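Local coordinates for VP1 (Merkel cell polyomavirus, PDB 4FMI), which forms the outer shell of the virion, as five-copy units of which 72 build the icosahedral capsid, and takes part in attachment to the host cell, at residues Lys98-Gly103 and Leu226-Thr231; Leu142-Leu147 and Ala185-Asp190. One frame throughout, in Å; residues are numbered along the deposited sequence.

Contact 1 (Lys98-Gly103 and Leu226-Thr231)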
ATOM      1  N   LYS B  98       2.457 -24.375  -0.109  1.00 20.28           N
ATOM      2  CA  LYS B  98       3.267 -23.362  -0.770  1.00 20.60           C
ATOM      3  C   LYS B  98       2.716 -23.226  -2.175  1.00 19.91           C
ATOM      4  O   LYS B  98       2.658 -24.193  -2.937  1.00 19.75           O
ATOM      5  CB  LYS B  98       4.736 -23.776  -0.854  1.00 22.51           C
ATOM      6  CG  LYS B  98       5.493 -23.776   0.447  1.00 25.62           C
ATOM      7  CD  LYS B  98       6.945 -24.097   0.147  1.00 31.30           C
ATOM      8  CE  LYS B  98       7.843 -23.910   1.354  1.00 31.95           C
ATOM      9  NZ  LYS B  98       9.257 -23.938   0.889  1.00 36.09           N
ATOM     10  N   THR B  99       2.295 -22.022  -2.517  1.00 19.20           N
ATOM     11  CA  THR B  99       1.737 -21.790  -3.827  1.00 17.86           C
ATOM     12  C   THR B  99       2.365 -20.548  -4.446  1.00 18.27           C
ATOM     13  O   THR B  99       2.762 -19.628  -3.740  1.00 17.76           O
ATOM     14  CB  THR B  99       0.192 -21.709  -3.775  1.00 17.42           C
ATOM     15  OG1 THR B  99      -0.325 -21.547  -5.097  1.00 13.92           O
ATOM     16  CG2 THR B  99      -0.292 -20.554  -2.859  1.00 15.78           C
ATOM     17  N   GLU B 100       2.460 -20.539  -5.773  1.00 18.53           N
ATOM     18  CA  GLU B 100       3.115 -19.452  -6.484  1.00 18.37           C
ATOM     19  C   GLU B 100       2.519 -19.287  -7.868  1.00 16.73           C
ATOM     20  O   GLU B 100       2.241 -20.276  -8.554  1.00 17.45           O
ATOM     21  CB  GLU B 100       4.612 -19.760  -6.592  1.00 19.19           C
ATOM     22  CG  GLU B 100       5.492 -18.631  -7.113  1.00 23.56           C
ATOM     23  CD  GLU B 100       6.948 -18.875  -6.788  1.00 27.12           C
ATOM     24  OE1 GLU B 100       7.262 -19.096  -5.599  1.00 30.12           O
ATOM     25  OE2 GLU B 100       7.778 -18.864  -7.719  1.00 30.67           O
ATOM     26  N   VAL B 101       2.321 -18.037  -8.275  1.00 14.93           N
ATOM     27  CA  VAL B 101       1.976 -17.719  -9.656  1.00 14.11           C
ATOM     28  C   VAL B 101       3.271 -17.828 -10.476  1.00 15.61           C
ATOM     29  O   VAL B 101       4.276 -17.193 -10.145  1.00 16.96           O
ATOM     30  CB  VAL B 101       1.350 -16.311  -9.766  1.00 14.88           C
ATOM     31  CG1 VAL B 101       1.004 -15.973 -11.200  1.00 12.23           C
ATOM     32  CG2 VAL B 101       0.105 -16.210  -8.887  1.00 11.94           C
ATOM     33  N   VAL B 102       3.244 -18.656 -11.518  1.00 16.30           N
ATOM     34  CA  VAL B 102       4.421 -18.948 -12.332  1.00 15.97           C
ATOM     35  C   VAL B 102       4.455 -18.031 -13.542  1.00 16.06           C
ATOM     36  O   VAL B 102       3.403 -17.660 -14.060  1.00 17.01           O
ATOM     37  CB  VAL B 102       4.405 -20.433 -12.805  1.00 17.96           C
ATOM     38  CG1 VAL B 102       5.507 -20.717 -13.823  1.00 15.57           C
ATOM     39  CG2 VAL B 102       4.517 -21.391 -11.608  1.00 17.68           C
ATOM     40  N   GLY B 103       5.659 -17.664 -13.986  1.00 16.10           N
ATOM     41  CA  GLY B 103       5.828 -16.871 -15.203  1.00 15.62           C
ATOM     42  C   GLY B 103       5.565 -15.380 -15.052  1.00 15.81           C
ATOM     43  O   GLY B 103       5.309 -14.693 -16.040  1.00 14.47           O
ATOM     44  N   LEU B 226       2.739  -8.142  -8.273  1.00 16.05           N
ATOM     45  CA  LEU B 226       2.760  -9.523  -7.771  1.00 16.26           C
ATOM     46  C   LEU B 226       4.099  -9.898  -7.145  1.00 17.19           C
ATOM     47  O   LEU B 226       5.155  -9.440  -7.590  1.00 17.58           O
ATOM     48  CB  LEU B 226       2.466 -10.512  -8.908  1.00 16.04           C
ATOM     49  CG  LEU B 226       1.158 -10.336  -9.683  1.00 17.19           C
ATOM     50  CD1 LEU B 226       1.117 -11.227 -10.929  1.00 15.34           C
ATOM     51  CD2 LEU B 226      -0.024 -10.611  -8.739  1.00 17.54           C
ATOM     52  N   GLN B 227       4.050 -10.760  -6.137  1.00 16.83           N
ATOM     53  CA  GLN B 227       5.259 -11.255  -5.496  1.00 18.00           C
ATOM     54  C   GLN B 227       5.411 -12.747  -5.734  1.00 17.66           C
ATOM     55  O   GLN B 227       4.435 -13.446  -6.013  1.00 15.95           O
ATOM     56  CB  GLN B 227       5.249 -10.973  -3.989  1.00 19.25           C
ATOM     57  CG  GLN B 227       5.234  -9.492  -3.606  1.00 21.78           C
ATOM     58  CD  GLN B 227       3.826  -8.949  -3.523  1.00 27.81           C
ATOM     59  OE1 GLN B 227       2.938  -9.595  -2.975  1.00 29.31           O
ATOM     60  NE2 GLN B 227       3.612  -7.758  -4.071  1.00 25.42           N
ATOM     61  N   PHE B 228       6.648 -13.221  -5.622  1.00 17.08           N
ATOM     62  CA  PHE B 228       6.945 -14.643  -5.695  1.00 16.59           C
ATOM     63  C   PHE B 228       8.137 -14.987  -4.814  1.00 17.52           C
ATOM     64  O   PHE B 228       9.164 -14.301  -4.841  1.00 16.97           O
ATOM     65  CB  PHE B 228       7.180 -15.095  -7.151  1.00 16.66           C
ATOM     66  CG  PHE B 228       8.231 -14.297  -7.891  1.00 16.24           C
ATOM     67  CD1 PHE B 228       7.916 -13.065  -8.470  1.00 16.01           C
ATOM     68  CD2 PHE B 228       9.525 -14.792  -8.035  1.00 18.49           C
ATOM     69  CE1 PHE B 228       8.881 -12.324  -9.163  1.00 16.30           C
ATOM     70  CE2 PHE B 228      10.500 -14.060  -8.731  1.00 18.10           C
ATOM     71  CZ  PHE B 228      10.174 -12.826  -9.294  1.00 16.74           C
ATOM     72  N   SER B 229       7.988 -16.047  -4.027  1.00 17.66           N
ATOM     73  CA  SER B 229       9.076 -16.564  -3.201  1.00 18.58           C
ATOM     74  C   SER B 229       8.773 -17.999  -2.816  1.00 19.30           C
ATOM     75  O   SER B 229       7.613 -18.359  -2.603  1.00 19.87           O
ATOM     76  CB  SER B 229       9.249 -15.732  -1.924  1.00 17.25           C
ATOM     77  OG  SER B 229      10.355 -16.207  -1.163  1.00 17.26           O
ATOM     78  N   ASN B 230       9.817 -18.811  -2.708  1.00 18.36           N
ATOM     79  CA  ASN B 230       9.642 -20.178  -2.235  1.00 18.67           C
ATOM     80  C   ASN B 230       9.779 -20.313  -0.716  1.00 18.88           C
ATOM     81  O   ASN B 230      10.019 -21.403  -0.207  1.00 19.68           O
ATOM     82  CB  ASN B 230      10.581 -21.138  -2.974  1.00 17.96           C
ATOM     83  CG  ASN B 230      12.053 -20.885  -2.682  1.00 19.90           C
ATOM     84  OD1 ASN B 230      12.451 -19.803  -2.233  1.00 18.75           O
ATOM     85  ND2 ASN B 230      12.877 -21.895  -2.952  1.00 16.49           N
ATOM     86  N   THR B 231       9.615 -19.200  -0.006  1.00 18.77           N
ATOM     87  CA  THR B 231       9.745 -19.179   1.451  1.00 20.29           C
ATOM     88  C   THR B 231       8.400 -18.946   2.117  1.00 20.84           C
ATOM     89  O   THR B 231       8.312 -18.950   3.338  1.00 22.01           O
ATOM     90  CB  THR B 231      10.724 -18.080   1.938  1.00 19.32           C
ATOM     91  OG1 THR B 231      10.252 -16.791   1.521  1.00 19.04           O
ATOM     92  CG2 THR B 231      12.111 -18.319   1.375  1.00 23.97           C
TER
HETATM   93  O   HOH W   1       5.513 -17.514  -4.039  1.00 16.82           O
HETATM   94  O   HOH W   2       3.203 -15.824  -6.504  1.00  8.22           O

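Contact 2 (Leu142-Leu147 and Ala185-Asp190)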
ATOM      1  N   LEU B 142     -14.890 -26.959  -4.279  1.00 20.27           N
ATOM      2  CA  LEU B 142     -15.204 -25.617  -3.807  1.00 19.68           C
ATOM      3  C   LEU B 142     -16.675 -25.268  -4.045  1.00 19.83           C
ATOM      4  O   LEU B 142     -17.190 -25.448  -5.152  1.00 20.61           O
ATOM      5  CB  LEU B 142     -14.292 -24.593  -4.492  1.00 18.36           C
ATOM      6  CG  LEU B 142     -14.285 -23.199  -3.863  1.00 17.79           C
ATOM      7  CD1 LEU B 142     -13.681 -23.251  -2.452  1.00 17.51           C
ATOM      8  CD2 LEU B 142     -13.529 -22.206  -4.734  1.00 15.42           C
ATOM      9  N   ASP B 143     -17.344 -24.789  -2.999  1.00 18.86           N
ATOM     10  CA  ASP B 143     -18.724 -24.335  -3.114  1.00 19.03           C
ATOM     11  C   ASP B 143     -18.770 -22.949  -3.729  1.00 18.44           C
ATOM     12  O   ASP B 143     -18.049 -22.042  -3.300  1.00 18.05           O
ATOM     13  CB  ASP B 143     -19.419 -24.339  -1.753  1.00 20.33           C
ATOM     14  CG  ASP B 143     -19.523 -25.739  -1.152  1.00 24.65           C
ATOM     15  OD1 ASP B 143     -20.266 -26.580  -1.706  1.00 25.21           O
ATOM     16  OD2 ASP B 143     -18.859 -25.994  -0.125  1.00 23.66           O
ATOM     17  N   LEU B 144     -19.618 -22.794  -4.737  1.00 18.93           N
ATOM     18  CA  LEU B 144     -19.718 -21.543  -5.491  1.00 18.48           C
ATOM     19  C   LEU B 144     -21.051 -20.844  -5.310  1.00 18.30           C
ATOM     20  O   LEU B 144     -22.085 -21.482  -5.133  1.00 18.99           O
ATOM     21  CB  LEU B 144     -19.471 -21.784  -6.982  1.00 17.28           C
ATOM     22  CG  LEU B 144     -18.174 -22.489  -7.398  1.00 17.66           C
ATOM     23  CD1 LEU B 144     -18.251 -22.843  -8.868  1.00 17.24           C
ATOM     24  CD2 LEU B 144     -16.930 -21.648  -7.114  1.00 15.51           C
ATOM     25  N   GLN B 145     -21.006 -19.520  -5.365  1.00 18.15           N
ATOM     26  CA  GLN B 145     -22.199 -18.685  -5.308  1.00 18.43           C
ATOM     27  C   GLN B 145     -22.255 -17.837  -6.572  1.00 17.51           C
ATOM     28  O   GLN B 145     -21.287 -17.146  -6.910  1.00 17.18           O
ATOM     29  CB  GLN B 145     -22.179 -17.794  -4.058  1.00 18.30           C
ATOM     30  CG  GLN B 145     -23.248 -16.688  -4.055  1.00 18.04           C
ATOM     31  CD  GLN B 145     -24.647 -17.240  -3.889  1.00 20.49           C
ATOM     32  OE1 GLN B 145     -24.910 -18.011  -2.965  1.00 21.46           O
ATOM     33  NE2 GLN B 145     -25.559 -16.850  -4.785  1.00 18.56           N
ATOM     34  N   GLY B 146     -23.380 -17.901  -7.275  1.00 17.29           N
ATOM     35  CA  GLY B 146     -23.569 -17.106  -8.488  1.00 16.65           C
ATOM     36  C   GLY B 146     -24.043 -15.689  -8.208  1.00 16.60           C
ATOM     37  O   GLY B 146     -24.921 -15.461  -7.358  1.00 15.67           O
ATOM     38  N   LEU B 147     -23.439 -14.738  -8.918  1.00 16.37           N
ATOM     39  CA  LEU B 147     -23.861 -13.328  -8.917  1.00 16.69           C
ATOM     40  C   LEU B 147     -23.237 -12.677 -10.133  1.00 16.30           C
ATOM     41  O   LEU B 147     -22.044 -12.846 -10.385  1.00 16.24           O
ATOM     42  CB  LEU B 147     -23.407 -12.609  -7.637  1.00 15.68           C
ATOM     43  CG  LEU B 147     -23.843 -11.168  -7.353  1.00 16.88           C
ATOM     44  CD1 LEU B 147     -23.955 -10.977  -5.862  1.00 16.21           C
ATOM     45  CD2 LEU B 147     -22.873 -10.141  -7.942  1.00 14.23           C
ATOM     46  N   ALA B 185     -28.774 -19.749  -6.593  1.00 21.23           N
ATOM     47  CA  ALA B 185     -27.662 -19.705  -7.546  1.00 21.34           C
ATOM     48  C   ALA B 185     -26.369 -20.258  -6.928  1.00 21.83           C
ATOM     49  O   ALA B 185     -25.432 -19.508  -6.631  1.00 21.39           O
ATOM     50  CB  ALA B 185     -27.458 -18.279  -8.074  1.00 19.73           C
ATOM     51  N   LYS B 186     -26.340 -21.576  -6.722  1.00 22.69           N
ATOM     52  CA  LYS B 186     -25.177 -22.262  -6.161  1.00 22.79           C
ATOM     53  C   LYS B 186     -24.699 -23.374  -7.089  1.00 23.37           C
ATOM     54  O   LYS B 186     -25.479 -23.939  -7.859  1.00 24.06           O
ATOM     55  CB  LYS B 186     -25.485 -22.819  -4.768  1.00 22.62           C
ATOM     56  CG  LYS B 186     -25.813 -21.738  -3.726  1.00 26.95           C
ATOM     57  CD  LYS B 186     -25.938 -22.312  -2.317  1.00 31.20           C
ATOM     58  CE  LYS B 186     -26.495 -21.291  -1.333  1.00 25.98           C
ATOM     59  NZ  LYS B 186     -25.552 -20.173  -1.091  1.00 24.71           N
ATOM     60  N   ALA B 187     -23.407 -23.669  -7.020  1.00 22.81           N
ATOM     61  CA  ALA B 187     -22.815 -24.771  -7.773  1.00 21.84           C
ATOM     62  C   ALA B 187     -21.604 -25.293  -7.023  1.00 21.16           C
ATOM     63  O   ALA B 187     -21.246 -24.755  -5.968  1.00 21.68           O
ATOM     64  CB  ALA B 187     -22.424 -24.309  -9.169  1.00 20.91           C
ATOM     65  N   LYS B 188     -20.981 -26.340  -7.557  1.00 21.17           N
ATOM     66  CA  LYS B 188     -19.696 -26.817  -7.047  1.00 22.09           C
ATOM     67  C   LYS B 188     -18.645 -26.770  -8.140  1.00 21.42           C
ATOM     68  O   LYS B 188     -18.909 -27.171  -9.261  1.00 21.87           O
ATOM     69  CB  LYS B 188     -19.818 -28.244  -6.505  1.00 23.86           C
ATOM     70  CG  LYS B 188     -20.873 -28.403  -5.429  1.00 25.88           C
ATOM     71  CD  LYS B 188     -20.722 -29.723  -4.712  1.00 32.53           C
ATOM     72  CE  LYS B 188     -21.593 -29.774  -3.460  1.00 35.91           C
ATOM     73  NZ  LYS B 188     -23.042 -29.949  -3.773  1.00 42.01           N
ATOM     74  N   LEU B 189     -17.456 -26.273  -7.808  1.00 20.49           N
ATOM     75  CA  LEU B 189     -16.368 -26.191  -8.773  1.00 21.90           C
ATOM     76  C   LEU B 189     -15.785 -27.577  -9.046  1.00 23.07           C
ATOM     77  O   LEU B 189     -14.840 -28.009  -8.383  1.00 22.77           O
ATOM     78  CB  LEU B 189     -15.285 -25.198  -8.294  1.00 20.21           C
ATOM     79  CG  LEU B 189     -14.142 -24.855  -9.254  1.00 20.97           C
ATOM     80  CD1 LEU B 189     -14.676 -24.361 -10.601  1.00 21.90           C
ATOM     81  CD2 LEU B 189     -13.220 -23.826  -8.629  1.00 21.25           C
ATOM     82  N   ASP B 190     -16.370 -28.274 -10.017  1.00 25.80           N
ATOM     83  CA  ASP B 190     -16.027 -29.682 -10.275  1.00 27.06           C
ATOM     84  C   ASP B 190     -15.491 -29.926 -11.691  1.00 27.66           C
ATOM     85  O   ASP B 190     -15.307 -31.079 -12.107  1.00 28.09           O
ATOM     86  CB  ASP B 190     -17.245 -30.582 -10.004  1.00 28.25           C
ATOM     87  CG  ASP B 190     -18.481 -30.161 -10.796  1.00 31.34           C
ATOM     88  OD1 ASP B 190     -18.367 -29.904 -12.018  1.00 35.52           O
ATOM     89  OD2 ASP B 190     -19.576 -30.091 -10.196  1.00 36.16           O
TER
HETATM   90  O   HOH W   3     -13.123 -27.154  -6.205  1.00  9.65           O
HETATM   91  O   HOH W   4     -22.654 -25.815  -3.118  1.00 19.68           O

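Contact 1 (Lys98-Gly103 and Leu226-Thr231)
K98 reaches across to the backbone of N230, and this is the direct hydrogen bond between K98-G103 and L226-T231. NZ of K98 donates to O of N230 over 2.9 Å, approaching 27° out of the carbonyl plane. The lysine's extended chain carries the ammonium group across the gap.

Two waters make the other polar links. One accepts from N of S229 and probably donates to OE1 of E100, though other acceptors compete. The second accepts from N of V101, at 3.0 Å, and donates to O of Q227, at 2.7 Å, so it bridges the two backbones. The CA atoms of E100 and F228 are 6.2 Å apart, too far for direct backbone bonding there.

The van der Waals contact is small. E100 has CG anti to its backbone N (chi1 -171°) and an extended chain, which brings the carboxylate over the start of the F228 side chain. CD of E100 lies 3.8 Å from CB of F228. Within L226-T231, OG of S229 accepts from N of T231 in an ST turn, and from OG1 of T231 at 2.7 Å. OE2 of E100 and OG of S229 are also hydrogen-bonded to OH and O of Y212 of the second subunit.

K98-V101 ends strand 89-101, which pairs with strand 269-287 through K98 with N279 and E100 with Y277. L226-S229 pairs antiparallel with a strand of the second subunit, an intersubunit beta-sheet of the jelly-roll VP1 pentamer. The contact thus joins this chain's sheet to the pentamer interface.

Contact 2 (Leu142-Leu147 and Ala185-Asp190)
Strands 142-146 and 186-189 form an antiparallel pair in a small three-stranded sheet, with 142-146 in the middle and 200-202 on its other side. L144 and A187 are a hydrogen-bonded pair: N of L144 donates to O of A187 at 2.8 Å, and N of A187 returns a longer bond to O of L144 at 3.2 Å. N of G146 donates to O of A185, and N of L189 to O of L142.

L142, L144, A187 and L189 share one face. L144 CD1 packs on CB of L189 at 3.8 Å, the two side chains crossing at a slant. CB of L142 meets CB of L189 at 4.0 Å. Y195 also packs on L144 and L189.

The other face is polar. Q145 bends at chi2 (70°), which turns its amide back toward the neighbouring strand. NZ of K186 donates to OE1 of Q145 at 2.9 Å, nearly in line with the C=O bond (171°). NE2 of Q145 donates to O of G146 and also to O of D182. D143 and K188 run side by side, but OD1 of D143 and NZ of K188 are 4.8 Å apart, opposite charges without direct contact.

Both ends of the Q145 amide are engaged, which should fix its flip. K186 also forms a salt bridge with D203, so its ammonium group ties strand 186-189, outermost in this chain's sheet, to the middle strand and to the residue just beyond strand 200-202.

Overall arrangement
Contacts 1 and 2 lie on opposite sides of the chain's centre. Their centres are 27 Å apart, and their nearest atoms about 13 Å. Along the chain, K98-G103 comes first, then both segments of contact 2, then L226-T231. All four lie in the polyomavirus coat protein family region; the chain is a fragment of full-length VP1. Contact 1 involves strand 89-101 of the large antiparallel sheet, contact 2 the separate sheet of 142-146, 186-189 and 200-202. Strands 131-138 and 250-263 have residues touching both contacts. Contact 1 faces the second subunit. Q145 of contact 2 packs on V102 of the third subunit, so 142-147 meets that copy's 98-103 segment across an interface.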